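Long-range contacts in hydrazine synthase alpha subunit (Candidatus Kuenenia stuttgartiensis, PDB 5C2V), which forms part of the hydrazine synthase complex and condenses hydroxylamine, made in the gamma subunit, with ammonia to give hydrazine: residues A461-Q466 with Q530-K535; H448-N453 with S538-L543; F434-S439 with G515-S520; A593-K598 with K640-D645. All coordinates share one frame; numbering follows the deposited sequence.

Interaction 1: A461-Q466 with Q530-K535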
loop_
_atom_site.group_PDB
_atom_site.type_symbol
_atom_site.label_atom_id
_atom_site.label_comp_id
_atom_site.label_asym_id
_atom_site.label_seq_id
_atom_site.Cartn_x
_atom_site.Cartn_y
_atom_site.Cartn_z
ATOM N N ALA D 461 11.383 14.050 -26.554
ATOM C CA ALA D 461 12.591 13.238 -26.497
ATOM C C ALA D 461 12.566 12.255 -25.334
ATOM O O ALA D 461 11.581 12.158 -24.603
ATOM C CB ALA D 461 13.818 14.133 -26.402
ATOM N N VAL D 462 13.663 11.522 -25.182
ATOM C CA VAL D 462 13.839 10.591 -24.079
ATOM C C VAL D 462 15.247 10.705 -23.508
ATOM O O VAL D 462 16.225 10.878 -24.249
ATOM C CB VAL D 462 13.582 9.123 -24.503
ATOM C CG1 VAL D 462 12.108 8.896 -24.801
ATOM C CG2 VAL D 462 14.446 8.740 -25.697
ATOM N N ARG D 463 15.334 10.621 -22.184
ATOM C CA ARG D 463 16.614 10.599 -21.492
ATOM C C ARG D 463 16.994 9.167 -21.138
ATOM O O ARG D 463 16.194 8.421 -20.573
ATOM C CB ARG D 463 16.572 11.459 -20.226
ATOM C CG ARG D 463 17.864 11.415 -19.420
ATOM C CD ARG D 463 17.770 12.214 -18.128
ATOM N NE ARG D 463 17.585 13.643 -18.366
ATOM C CZ ARG D 463 16.452 14.297 -18.133
ATOM N NH1 ARG D 463 15.400 13.652 -17.647
ATOM N NH2 ARG D 463 16.373 15.599 -18.379
ATOM N N ILE D 464 18.221 8.792 -21.479
ATOM C CA ILE D 464 18.731 7.458 -21.205
ATOM C C ILE D 464 19.842 7.529 -20.166
ATOM O O ILE D 464 20.851 8.226 -20.357
ATOM C CB ILE D 464 19.255 6.773 -22.477
ATOM C CG1 ILE D 464 18.277 6.979 -23.635
ATOM C CG2 ILE D 464 19.487 5.292 -22.221
ATOM C CD1 ILE D 464 18.746 6.383 -24.943
ATOM N N ILE D 465 19.636 6.785 -19.082
ATOM C CA ILE D 465 20.459 6.852 -17.880
ATOM C C ILE D 465 21.132 5.512 -17.585
ATOM O O ILE D 465 20.487 4.469 -17.650
ATOM C CB ILE D 465 19.602 7.260 -16.659
ATOM C CG1 ILE D 465 19.021 8.662 -16.855
ATOM C CG2 ILE D 465 20.404 7.180 -15.369
ATOM C CD1 ILE D 465 18.036 9.068 -15.780
ATOM N N GLN D 466 22.421 5.541 -17.258
ATOM C CA GLN D 466 23.139 4.324 -16.883
ATOM C C GLN D 466 23.430 4.269 -15.387
ATOM O O GLN D 466 24.056 5.173 -14.833
ATOM C CB GLN D 466 24.450 4.203 -17.659
ATOM C CG GLN D 466 25.266 2.973 -17.292
ATOM C CD GLN D 466 26.596 2.915 -18.016
ATOM O OE1 GLN D 466 26.831 3.657 -18.969
ATOM N NE2 GLN D 466 27.476 2.028 -17.564
ATOM N N GLN D 530 13.582 7.709 -19.712
ATOM C CA GLN D 530 12.591 8.683 -19.264
ATOM C C GLN D 530 11.999 9.446 -20.445
ATOM O O GLN D 530 12.733 10.056 -21.219
ATOM C CB GLN D 530 13.210 9.676 -18.278
ATOM C CG GLN D 530 13.574 9.097 -16.926
ATOM C CD GLN D 530 14.187 10.135 -16.008
ATOM O OE1 GLN D 530 14.843 11.071 -16.462
ATOM N NE2 GLN D 530 13.968 9.978 -14.707
ATOM N N ILE D 531 10.676 9.427 -20.579
ATOM C CA ILE D 531 10.020 10.210 -21.621
ATOM C C ILE D 531 9.966 11.682 -21.204
ATOM O O ILE D 531 9.705 11.999 -20.044
ATOM C CB ILE D 531 8.601 9.684 -21.928
ATOM C CG1 ILE D 531 7.726 9.696 -20.672
ATOM C CG2 ILE D 531 8.673 8.276 -22.501
ATOM C CD1 ILE D 531 6.314 9.202 -20.911
ATOM N N LEU D 532 10.228 12.580 -22.151
ATOM C CA LEU D 532 10.391 13.996 -21.828
ATOM C C LEU D 532 9.395 14.895 -22.557
ATOM O O LEU D 532 9.013 14.619 -23.693
ATOM C CB LEU D 532 11.817 14.447 -22.154
ATOM C CG LEU D 532 12.960 13.543 -21.689
ATOM C CD1 LEU D 532 14.305 14.135 -22.088
ATOM C CD2 LEU D 532 12.899 13.308 -20.188
ATOM N N ASP D 533 8.984 15.976 -21.898
ATOM C CA ASP D 533 8.094 16.957 -22.513
ATOM C C ASP D 533 8.894 18.021 -23.260
ATOM O O ASP D 533 10.108 17.894 -23.417
ATOM C CB ASP D 533 7.181 17.607 -21.464
ATOM C CG ASP D 533 7.951 18.246 -20.318
ATOM O OD1 ASP D 533 9.187 18.397 -20.416
ATOM O OD2 ASP D 533 7.307 18.607 -19.310
ATOM N N ASP D 534 8.216 19.072 -23.710
ATOM C CA ASP D 534 8.861 20.087 -24.538
ATOM C C ASP D 534 9.782 21.011 -23.741
ATOM O O ASP D 534 10.494 21.829 -24.322
ATOM C CB ASP D 534 7.809 20.911 -25.291
ATOM C CG ASP D 534 6.867 21.652 -24.362
ATOM O OD1 ASP D 534 6.606 21.151 -23.249
ATOM O OD2 ASP D 534 6.379 22.733 -24.754
ATOM N N LYS D 535 9.759 20.897 -22.417
ATOM C CA LYS D 535 10.712 21.631 -21.588
ATOM C C LYS D 535 11.907 20.769 -21.178
ATOM O O LYS D 535 12.842 21.257 -20.542
ATOM C CB LYS D 535 10.021 22.197 -20.345
ATOM C CG LYS D 535 9.063 23.336 -20.652
ATOM C CD LYS D 535 8.570 24.018 -19.387
ATOM C CE LYS D 535 7.706 25.223 -19.724
ATOM N NZ LYS D 535 8.442 26.214 -20.561
#
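Arg463 sends CG away from its own N (chi1 177°) and bends at chi3, while Gln530 sends CG away from its carbonyl carbon (chi1 -70°) and then runs extended. The two side chains lie side by side on one face of an antiparallel sheet, at the pairing of strands 461-467 and 527-532. Arg463 NH1 donates to Gln530 OE1 at 2.9 Å. The acceptor sits in the guanidinium plane, while the two flat groups stand 78° apart. Below them the residues form a hydrogen-bonded pair. Arg463 N reaches Gln530 O at 2.8 Å, and Gln530 N returns a bond to Arg463 O. Leu532 crosses the arginine on this face at about a right angle, with Leu532 CD2 3.6 Å from Arg463 NH1. The guanidinium is buried, and Tyr508, Gly536 and Asp762 give it further polar partners. The salt bridge to Asp762 ties this middle-domain sheet to helix 751-762, and Gln530 NE2 donates to Asp762 O. The other face carries Val462 and Ile531, a non-hydrogen-bonded pair, and there Ile531 touches the pentacoordinated heme c. Beyond the pair, Ile465 CD1 packs against the glutamine amide, 3.8 Å from Gln530 OE1.

Interaction 2: H448-N453 with S538-L543. With HEC (heme c), chain B.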
loop_
_atom_site.group_PDB
_atom_site.type_symbol
_atom_site.label_atom_id
_atom_site.label_comp_id
_atom_site.label_asym_id
_atom_site.label_seq_id
_atom_site.Cartn_x
_atom_site.Cartn_y
_atom_site.Cartn_z
ATOM N N HIS D 448 6.952 6.580 -11.269
ATOM C CA HIS D 448 6.713 5.545 -12.271
ATOM C C HIS D 448 5.369 5.766 -12.959
ATOM O O HIS D 448 4.949 4.969 -13.798
ATOM C CB HIS D 448 6.772 4.152 -11.642
ATOM C CG HIS D 448 5.576 3.806 -10.814
ATOM N ND1 HIS D 448 5.400 4.269 -9.527
ATOM C CD2 HIS D 448 4.495 3.034 -11.086
ATOM C CE1 HIS D 448 4.263 3.801 -9.045
ATOM N NE2 HIS D 448 3.696 3.050 -9.971
ATOM N N GLN D 449 4.701 6.856 -12.594
ATOM C CA GLN D 449 3.424 7.215 -13.195
ATOM C C GLN D 449 3.570 8.473 -14.043
ATOM O O GLN D 449 4.660 9.036 -14.149
ATOM C CB GLN D 449 2.363 7.427 -12.114
ATOM C CG GLN D 449 2.094 6.202 -11.258
ATOM C CD GLN D 449 1.239 6.515 -10.045
ATOM O OE1 GLN D 449 1.287 7.621 -9.505
ATOM N NE2 GLN D 449 0.447 5.541 -9.611
ATOM N N LYS D 450 2.470 8.910 -14.645
ATOM C CA LYS D 450 2.481 10.114 -15.467
ATOM C C LYS D 450 2.285 11.361 -14.613
ATOM O O LYS D 450 1.452 11.382 -13.710
ATOM C CB LYS D 450 1.400 10.041 -16.547
ATOM C CG LYS D 450 1.602 8.927 -17.561
ATOM C CD LYS D 450 0.566 9.002 -18.671
ATOM C CE LYS D 450 0.782 7.910 -19.704
ATOM N NZ LYS D 450 -0.191 8.011 -20.826
ATOM N N ALA D 451 3.060 12.399 -14.903
ATOM C CA ALA D 451 2.937 13.663 -14.190
ATOM C C ALA D 451 1.830 14.511 -14.802
ATOM O O ALA D 451 1.423 15.526 -14.234
ATOM C CB ALA D 451 4.252 14.412 -14.208
ATOM N N LYS D 452 1.342 14.064 -15.957
ATOM C CA LYS D 452 0.309 14.765 -16.712
ATOM C C LYS D 452 -0.073 13.945 -17.936
ATOM O O LYS D 452 0.648 13.025 -18.324
ATOM C CB LYS D 452 0.788 16.154 -17.145
ATOM C CG LYS D 452 2.044 16.135 -18.001
ATOM C CD LYS D 452 2.476 17.542 -18.383
ATOM C CE LYS D 452 3.758 17.522 -19.201
ATOM N NZ LYS D 452 4.192 18.892 -19.592
ATOM N N ASN D 453 -1.208 14.277 -18.540
ATOM C CA ASN D 453 -1.633 13.613 -19.764
ATOM C C ASN D 453 -0.726 13.982 -20.930
ATOM O O ASN D 453 -0.399 15.152 -21.126
ATOM C CB ASN D 453 -3.082 13.970 -20.098
ATOM C CG ASN D 453 -4.066 13.428 -19.080
ATOM O OD1 ASN D 453 -3.873 12.345 -18.528
ATOM N ND2 ASN D 453 -5.131 14.182 -18.827
ATOM N N SER D 538 11.162 14.921 -17.213
ATOM C CA SER D 538 10.606 13.574 -17.251
ATOM C C SER D 538 9.152 13.540 -16.787
ATOM O O SER D 538 8.839 13.902 -15.653
ATOM C CB SER D 538 11.446 12.630 -16.387
ATOM O OG SER D 538 10.855 11.344 -16.314
ATOM N N VAL D 539 8.270 13.097 -17.679
ATOM C CA VAL D 539 6.864 12.904 -17.351
ATOM C C VAL D 539 6.667 11.564 -16.650
ATOM O O VAL D 539 5.904 11.453 -15.690
ATOM C CB VAL D 539 5.979 12.967 -18.614
ATOM C CG1 VAL D 539 4.516 12.753 -18.252
ATOM C CG2 VAL D 539 6.164 14.300 -19.322
ATOM N N GLN D 540 7.366 10.547 -17.143
ATOM C CA GLN D 540 7.286 9.209 -16.574
ATOM C C GLN D 540 8.652 8.533 -16.626
ATOM O O GLN D 540 9.371 8.637 -17.621
ATOM C CB GLN D 540 6.242 8.375 -17.321
ATOM C CG GLN D 540 5.906 7.040 -16.675
ATOM C CD GLN D 540 4.733 6.353 -17.352
ATOM O OE1 GLN D 540 4.165 6.873 -18.312
ATOM N NE2 GLN D 540 4.362 5.179 -16.850
ATOM N N THR D 541 9.004 7.841 -15.551
ATOM C CA THR D 541 10.293 7.168 -15.466
ATOM C C THR D 541 10.097 5.660 -15.421
ATOM O O THR D 541 9.229 5.161 -14.704
ATOM C CB THR D 541 11.086 7.624 -14.221
ATOM O OG1 THR D 541 11.260 9.046 -14.256
ATOM C CG2 THR D 541 12.453 6.954 -14.174
ATOM N N ALA D 542 10.903 4.933 -16.184
ATOM C CA ALA D 542 10.852 3.483 -16.134
ATOM C C ALA D 542 11.840 3.023 -15.081
ATOM O O ALA D 542 13.052 3.121 -15.271
ATOM C CB ALA D 542 11.183 2.879 -17.487
ATOM N N LEU D 543 11.321 2.510 -13.971
ATOM C CA LEU D 543 12.183 2.144 -12.862
ATOM C C LEU D 543 12.398 0.644 -12.869
ATOM O O LEU D 543 11.523 -0.135 -12.485
ATOM C CB LEU D 543 11.581 2.607 -11.534
ATOM C CG LEU D 543 11.535 4.124 -11.337
ATOM C CD1 LEU D 543 10.774 4.482 -10.072
ATOM C CD2 LEU D 543 12.941 4.711 -11.302
HETATM FE FE HEC B . 9.372 -0.526 -19.376
HETATM C CHA HEC B . 8.947 -1.663 -16.143
HETATM C CHB HEC B . 11.036 -3.421 -20.155
HETATM C CHC HEC B . 10.159 0.749 -22.487
HETATM C CHD HEC B . 7.909 2.462 -18.548
HETATM N NA HEC B . 9.889 -2.222 -18.345
HETATM C C1A HEC B . 9.624 -2.484 -17.015
HETATM C C2A HEC B . 10.179 -3.780 -16.691
HETATM C C3A HEC B . 10.758 -4.268 -17.792
HETATM C C4A HEC B . 10.588 -3.298 -18.857
HETATM C CMA HEC B . 11.481 -5.626 -17.917
HETATM C CAA HEC B . 10.111 -4.460 -15.307
HETATM C CBA HEC B . 8.977 -5.480 -15.280
HETATM C CGA HEC B . 7.636 -4.795 -15.361
HETATM O O1A HEC B . 6.796 -5.214 -16.199
HETATM O O2A HEC B . 7.404 -3.827 -14.594
HETATM N NB HEC B . 10.531 -1.160 -20.987
HETATM C C1B HEC B . 10.872 -2.489 -21.158
HETATM C C2B HEC B . 11.018 -2.730 -22.579
HETATM C C3B HEC B . 10.784 -1.587 -23.226
HETATM C C4B HEC B . 10.469 -0.571 -22.238
HETATM C CMB HEC B . 11.392 -4.077 -23.234
HETATM C CAB HEC B . 10.832 -1.404 -24.760
HETATM C CBB HEC B . 11.999 -0.466 -25.140
HETATM N NC HEC B . 9.040 1.257 -20.362
HETATM C C1C HEC B . 9.543 1.607 -21.602
HETATM C C2C HEC B . 9.211 2.996 -21.844
HETATM C C3C HEC B . 8.691 3.492 -20.719
HETATM C C4C HEC B . 8.507 2.394 -19.788
HETATM C CMC HEC B . 9.700 3.833 -23.047
HETATM C CAC HEC B . 8.244 4.956 -20.507
HETATM C CBC HEC B . 9.137 5.615 -19.434
HETATM N ND HEC B . 8.565 0.278 -17.617
HETATM C C1D HEC B . 7.988 1.540 -17.532
HETATM C C2D HEC B . 7.478 1.742 -16.196
HETATM C C3D HEC B . 7.800 0.446 -15.444
HETATM C C4D HEC B . 8.476 -0.396 -16.403
HETATM C CMD HEC B . 6.757 2.996 -15.655
HETATM C CAD HEC B . 7.488 0.102 -13.973
HETATM C CBD HEC B . 8.303 1.023 -13.073
HETATM C CGD HEC B . 7.989 0.728 -11.633
HETATM O O1D HEC B . 8.421 1.524 -10.763
HETATM O O2D HEC B . 7.304 -0.292 -11.358
#
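Gln540 reaches past Gln449 O to His448, and its amide donates from NE2 to His448 O at 3.1 Å. The nitrogen stands above the carbonyl plane, 41° out of it. With CG anti to the backbone N (chi1 -170°) and the chain extended beyond it, Gln540 NE2 comes within 3.5 Å of the heme methyl CMD. Gln540 OE1 lies 3.4 Å from Lys450 CG. This is the close-packed end. Here His448 CB and Leu543 CB both lie against the propionate oxygen O1D of the heme, and Ala542 CB rests on the porphyrin at C1D. The touching parts run in nearly opposite directions. His448 and residues 540-543, which continue from the edge of the middle-domain sheet, line the pocket of the pentacoordinated heme c. His448 NE2 turns to Asp277 in a weak bond. Towards Lys452 the bond is weak, from Ala451 N to Val539 O. Carbon contacts are longer there, with Lys452 CE 4.0 Å from Val539 CG2, although Val539 is well covered. Residues 538-543 are buried, while His448, Gln449, Lys450 and Lys452 are partly exposed. Lys450 NZ bonds to Thr437 O, and Lys452 NZ forms a salt bridge with Asp533.

Interaction 3: F434-S439 with G515-S520; sequences FDTTLS and GSTVTS
Thr436 grips the carbonyl of Gly515 with two donors. Its backbone N donates a hydrogen bond to Gly515 O at 2.6 Å, and its hydroxyl OG1 donates to the same Gly515 O at 2.7 Å. They approach from opposite faces of the carbonyl plane. The hydroxyl reaches it because OG1 sits between the backbone N and the carbonyl carbon (chi1 45°). The contact lies at the end of a mixed three-stranded sheet, where the chain leaving strand 428-433 meets the turn before strand 517-522. Asp435 shapes the loop from within. Its OD1 accepts the hydroxyl of Thr437 on the syn side and, weakly, the Thr437 backbone N. Gly515 has a positive phi of 93° and lies close beside this carboxylate. Next along, Ser516 CB lies beside Phe434 O, while Ser516 OG bonds to Asp514 and Ala576. The Phe434 ring packs on Leu215 of the beta subunit. Backbone bonds from Phe434 and Asp435 run to Cys556, which binds the heme covalently, and to Ser557. Thr436 and Thr517 cross at about a right angle, with Thr436 CG2 3.7 Å from Thr517 CG2.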
loop_
_atom_site.group_PDB
_atom_site.type_symbol
_atom_site.label_atom_id
_atom_site.label_comp_id
_atom_site.label_asym_id
_atom_site.label_seq_id
_atom_site.Cartn_x
_atom_site.Cartn_y
_atom_site.Cartn_z
ATOM N N PHE D 434 7.447 1.768 -29.936
ATOM C CA PHE D 434 6.519 2.158 -30.990
ATOM C C PHE D 434 5.662 3.354 -30.581
ATOM O O PHE D 434 5.412 4.247 -31.386
ATOM C CB PHE D 434 5.636 0.972 -31.375
ATOM C CG PHE D 434 6.411 -0.233 -31.825
ATOM C CD1 PHE D 434 7.474 -0.100 -32.705
ATOM C CD2 PHE D 434 6.091 -1.496 -31.356
ATOM C CE1 PHE D 434 8.195 -1.205 -33.117
ATOM C CE2 PHE D 434 6.811 -2.605 -31.763
ATOM C CZ PHE D 434 7.863 -2.459 -32.645
ATOM N N ASP D 435 5.197 3.360 -29.336
ATOM C CA ASP D 435 4.489 4.520 -28.803
ATOM C C ASP D 435 4.950 4.829 -27.381
ATOM O O ASP D 435 4.756 4.025 -26.476
ATOM C CB ASP D 435 2.978 4.285 -28.838
ATOM C CG ASP D 435 2.185 5.549 -28.578
ATOM O OD1 ASP D 435 2.782 6.645 -28.615
ATOM O OD2 ASP D 435 0.963 5.446 -28.344
ATOM N N THR D 436 5.540 6.002 -27.178
ATOM C CA THR D 436 6.068 6.355 -25.863
ATOM C C THR D 436 4.992 6.942 -24.955
ATOM O O THR D 436 5.184 7.053 -23.744
ATOM C CB THR D 436 7.234 7.357 -25.971
ATOM O OG1 THR D 436 6.898 8.389 -26.906
ATOM C CG2 THR D 436 8.497 6.653 -26.438
ATOM N N THR D 437 3.860 7.311 -25.545
ATOM C CA THR D 437 2.756 7.892 -24.790
ATOM C C THR D 437 1.740 6.828 -24.385
ATOM O O THR D 437 0.743 7.125 -23.726
ATOM C CB THR D 437 2.038 8.987 -25.599
ATOM O OG1 THR D 437 1.245 8.382 -26.629
ATOM C CG2 THR D 437 3.048 9.936 -26.226
ATOM N N LEU D 438 2.003 5.587 -24.782
ATOM C CA LEU D 438 1.089 4.482 -24.518
ATOM C C LEU D 438 1.429 3.784 -23.205
ATOM O O LEU D 438 2.507 3.209 -23.062
ATOM C CB LEU D 438 1.126 3.482 -25.675
ATOM C CG LEU D 438 0.215 2.259 -25.574
ATOM C CD1 LEU D 438 -1.249 2.667 -25.628
ATOM C CD2 LEU D 438 0.541 1.261 -26.674
ATOM N N SER D 439 0.503 3.831 -22.250
ATOM C CA SER D 439 0.745 3.263 -20.927
ATOM C C SER D 439 -0.531 2.789 -20.240
ATOM O O SER D 439 -1.627 3.257 -20.550
ATOM C CB SER D 439 1.448 4.288 -20.034
ATOM O OG SER D 439 1.813 3.711 -18.792
ATOM N N GLY D 515 5.018 9.364 -31.514
ATOM C CA GLY D 515 5.389 8.814 -30.222
ATOM C C GLY D 515 6.384 7.673 -30.306
ATOM O O GLY D 515 6.705 7.045 -29.297
ATOM N N SER D 516 6.875 7.405 -31.511
ATOM C CA SER D 516 7.837 6.329 -31.721
ATOM C C SER D 516 9.270 6.831 -31.600
ATOM O O SER D 516 9.589 7.934 -32.043
ATOM C CB SER D 516 7.625 5.679 -33.091
ATOM O OG SER D 516 7.815 6.615 -34.137
ATOM N N THR D 517 10.132 6.023 -30.993
ATOM C CA THR D 517 11.539 6.381 -30.871
ATOM C C THR D 517 12.430 5.148 -30.987
ATOM O O THR D 517 12.025 4.043 -30.636
ATOM C CB THR D 517 11.831 7.103 -29.537
ATOM O OG1 THR D 517 13.184 7.576 -29.531
ATOM C CG2 THR D 517 11.616 6.169 -28.355
ATOM N N VAL D 518 13.639 5.345 -31.498
ATOM C CA VAL D 518 14.604 4.262 -31.641
ATOM C C VAL D 518 16.015 4.819 -31.494
ATOM O O VAL D 518 16.292 5.939 -31.924
ATOM C CB VAL D 518 14.449 3.542 -33.006
ATOM C CG1 VAL D 518 14.611 4.524 -34.157
ATOM C CG2 VAL D 518 15.439 2.390 -33.131
ATOM N N THR D 519 16.906 4.053 -30.871
ATOM C CA THR D 519 18.273 4.527 -30.697
ATOM C C THR D 519 19.305 3.412 -30.585
ATOM O O THR D 519 18.981 2.259 -30.280
ATOM C CB THR D 519 18.400 5.420 -29.446
ATOM O OG1 THR D 519 19.607 6.187 -29.525
ATOM C CG2 THR D 519 18.423 4.575 -28.184
ATOM N N SER D 520 20.554 3.786 -30.849
ATOM C CA SER D 520 21.707 2.930 -30.614
ATOM C C SER D 520 22.444 3.432 -29.377
ATOM O O SER D 520 22.553 4.638 -29.159
ATOM C CB SER D 520 22.640 2.922 -31.827
ATOM O OG SER D 520 21.944 2.577 -33.011
#

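Interaction 4: A593-K598 with K640-D645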
loop_
_atom_site.group_PDB
_atom_site.type_symbol
_atom_site.label_atom_id
_atom_site.label_comp_id
_atom_site.label_asym_id
_atom_site.label_seq_id
_atom_site.Cartn_x
_atom_site.Cartn_y
_atom_site.Cartn_z
ATOM N N ALA D 593 22.766 7.824 -28.935
ATOM C CA ALA D 593 22.268 8.766 -27.938
ATOM C C ALA D 593 23.103 10.044 -27.902
ATOM O O ALA D 593 24.322 10.000 -27.738
ATOM C CB ALA D 593 22.242 8.114 -26.564
ATOM N N PHE D 594 22.431 11.181 -28.052
ATOM C CA PHE D 594 23.098 12.478 -28.078
ATOM C C PHE D 594 23.443 12.940 -26.666
ATOM O O PHE D 594 22.744 12.611 -25.709
ATOM C CB PHE D 594 22.221 13.519 -28.777
ATOM C CG PHE D 594 21.933 13.202 -30.219
ATOM C CD1 PHE D 594 20.942 12.295 -30.561
ATOM C CD2 PHE D 594 22.647 13.817 -31.233
ATOM C CE1 PHE D 594 20.674 12.003 -31.885
ATOM C CE2 PHE D 594 22.382 13.530 -32.560
ATOM C CZ PHE D 594 21.395 12.622 -32.886
ATOM N N ARG D 595 24.518 13.710 -26.544
ATOM C CA ARG D 595 24.995 14.145 -25.236
ATOM C C ARG D 595 24.191 15.312 -24.662
ATOM O O ARG D 595 23.859 15.315 -23.477
ATOM C CB ARG D 595 26.477 14.522 -25.316
ATOM C CG ARG D 595 27.006 15.236 -24.083
ATOM C CD ARG D 595 28.520 15.349 -24.106
ATOM N NE ARG D 595 29.164 14.193 -23.490
ATOM C CZ ARG D 595 29.914 14.255 -22.395
ATOM N NH1 ARG D 595 30.123 15.421 -21.799
ATOM N NH2 ARG D 595 30.461 13.155 -21.899
ATOM N N TYR D 596 23.871 16.296 -25.498
ATOM C CA TYR D 596 23.228 17.515 -25.008
ATOM C C TYR D 596 21.870 17.797 -25.649
ATOM O O TYR D 596 21.410 17.052 -26.515
ATOM C CB TYR D 596 24.146 18.718 -25.232
ATOM C CG TYR D 596 25.433 18.676 -24.440
ATOM C CD1 TYR D 596 25.441 18.286 -23.107
ATOM C CD2 TYR D 596 26.641 19.025 -25.028
ATOM C CE1 TYR D 596 26.618 18.249 -22.381
ATOM C CE2 TYR D 596 27.821 18.989 -24.313
ATOM C CZ TYR D 596 27.805 18.601 -22.990
ATOM O OH TYR D 596 28.980 18.565 -22.276
ATOM N N LEU D 597 21.243 18.886 -25.211
ATOM C CA LEU D 597 19.993 19.359 -25.797
ATOM C C LEU D 597 20.131 20.764 -26.355
ATOM O O LEU D 597 21.014 21.522 -25.955
ATOM C CB LEU D 597 18.858 19.348 -24.770
ATOM C CG LEU D 597 17.942 18.129 -24.775
ATOM C CD1 LEU D 597 18.665 16.993 -24.125
ATOM C CD2 LEU D 597 16.631 18.415 -24.060
ATOM N N LYS D 598 19.244 21.103 -27.281
ATOM C CA LYS D 598 19.128 22.466 -27.766
ATOM C C LYS D 598 17.740 23.000 -27.439
ATOM O O LYS D 598 16.736 22.324 -27.675
ATOM C CB LYS D 598 19.399 22.541 -29.269
ATOM C CG LYS D 598 20.849 22.283 -29.644
ATOM C CD LYS D 598 21.112 22.599 -31.107
ATOM C CE LYS D 598 20.351 21.657 -32.023
ATOM N NZ LYS D 598 20.685 21.898 -33.454
ATOM N N LYS D 640 34.378 9.015 -20.561
ATOM C CA LYS D 640 33.857 10.351 -20.826
ATOM C C LYS D 640 32.349 10.514 -20.596
ATOM O O LYS D 640 31.800 11.584 -20.854
ATOM C CB LYS D 640 34.212 10.744 -22.261
ATOM C CG LYS D 640 35.651 10.403 -22.615
ATOM C CD LYS D 640 35.984 10.716 -24.059
ATOM C CE LYS D 640 36.175 12.204 -24.269
ATOM N NZ LYS D 640 36.678 12.493 -25.639
ATOM N N GLN D 641 31.683 9.462 -20.125
ATOM C CA GLN D 641 30.236 9.518 -19.903
ATOM C C GLN D 641 29.873 10.564 -18.847
ATOM O O GLN D 641 30.420 10.568 -17.745
ATOM C CB GLN D 641 29.698 8.146 -19.489
ATOM C CG GLN D 641 28.181 8.028 -19.584
ATOM C CD GLN D 641 27.671 6.665 -19.155
ATOM O OE1 GLN D 641 28.026 6.164 -18.089
ATOM N NE2 GLN D 641 26.833 6.059 -19.988
ATOM N N ARG D 642 28.936 11.443 -19.194
ATOM C CA ARG D 642 28.614 12.603 -18.367
ATOM C C ARG D 642 27.551 12.324 -17.307
ATOM O O ARG D 642 26.577 11.611 -17.554
ATOM C CB ARG D 642 28.156 13.765 -19.255
ATOM C CG ARG D 642 27.955 15.080 -18.517
ATOM C CD ARG D 642 27.525 16.190 -19.463
ATOM N NE ARG D 642 26.199 15.953 -20.029
ATOM C CZ ARG D 642 25.074 16.461 -19.536
ATOM N NH1 ARG D 642 25.111 17.241 -18.463
ATOM N NH2 ARG D 642 23.912 16.194 -20.115
ATOM N N THR D 643 27.754 12.897 -16.124
ATOM C CA THR D 643 26.770 12.851 -15.049
ATOM C C THR D 643 26.680 14.219 -14.382
ATOM O O THR D 643 27.513 15.091 -14.627
ATOM C CB THR D 643 27.120 11.794 -13.988
ATOM O OG1 THR D 643 25.989 11.575 -13.135
ATOM C CG2 THR D 643 28.303 12.251 -13.148
ATOM N N VAL D 644 25.662 14.409 -13.549
ATOM C CA VAL D 644 25.527 15.650 -12.798
ATOM C C VAL D 644 25.854 15.425 -11.325
ATOM O O VAL D 644 25.162 14.680 -10.631
ATOM C CB VAL D 644 24.111 16.240 -12.918
ATOM C CG1 VAL D 644 24.023 17.557 -12.163
ATOM C CG2 VAL D 644 23.744 16.441 -14.380
ATOM N N ASP D 645 26.919 16.069 -10.859
ATOM C CA ASP D 645 27.344 15.958 -9.469
ATOM C C ASP D 645 27.032 17.251 -8.722
ATOM O O ASP D 645 27.346 18.339 -9.200
ATOM C CB ASP D 645 28.839 15.639 -9.391
ATOM C CG ASP D 645 29.291 15.300 -7.986
ATOM O OD1 ASP D 645 29.645 16.233 -7.232
ATOM O OD2 ASP D 645 29.301 14.101 -7.636
#
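Arg595 lays its guanidinium over the root of the Arg642 side chain. Arg642 CB sits over one face of the group, 3.6 Å from Arg595 NH1 and offset toward the rim. Arg595 gets there by turning CG anti to its backbone N (chi1 169°) and then bending at chi3. Its aliphatic part also covers Tyr596, with Arg595 CG over the centre of the ring. Arg595 NH1 makes a weak bond to Tyr596 OH, which lies near the plane of the guanidinium.

Arg642 also bends at chi3, which brings its guanidinium to the tyrosine. Tyr596 CE1 lies over one face of that group, 3.3 Å from Arg642 NE. The ring and guanidinium planes are 54° apart, so they are not stacked in parallel. Arg642 NH2 has a weak bond to Arg595 O at 3.5 Å. The two arginines bring like charges together, with Arg595 NH1 4.3 Å from Arg642 NE. Arg642 has its stronger partner in Glu759 of helix 751-762, a salt bridge that probably offsets part of this charge.

The contact is at the surface, away from the hemes. Arg595 and Tyr596 both face Lys609 in a classic beta bulge. The contact sets segment 640-645, in the cytochrome c region, against the two-stranded sheet 596-599/605-609, just before Asp645 caps the N terminus of helix 646-657.

How the interactions relate
From the N terminus, segment 434-439 comes first and 448-453 next, followed by strand 461-466. Interaction 3 closes the earliest loop, at 515-520. Interaction 1 closes at 530-535 and interaction 2 at 538-543. Interaction 1 lies wholly within the loop of interaction 2. Interaction 3 crosses both, since its segments alternate with theirs. Interactions 1 and 2 share one antiparallel sheet, in which strands 527-532 and 538-541 are neighbours. Interaction 3 sits at the end of the mixed sheet and meets interaction 1 through Ile464 and Thr519. Interaction 4 opens at 593-598 and closes at 640-645, after the other three. Gln466 bonds to Gln641 and Ser520 to Ala593, so interaction 4 ties both sheets to the cytochrome c region.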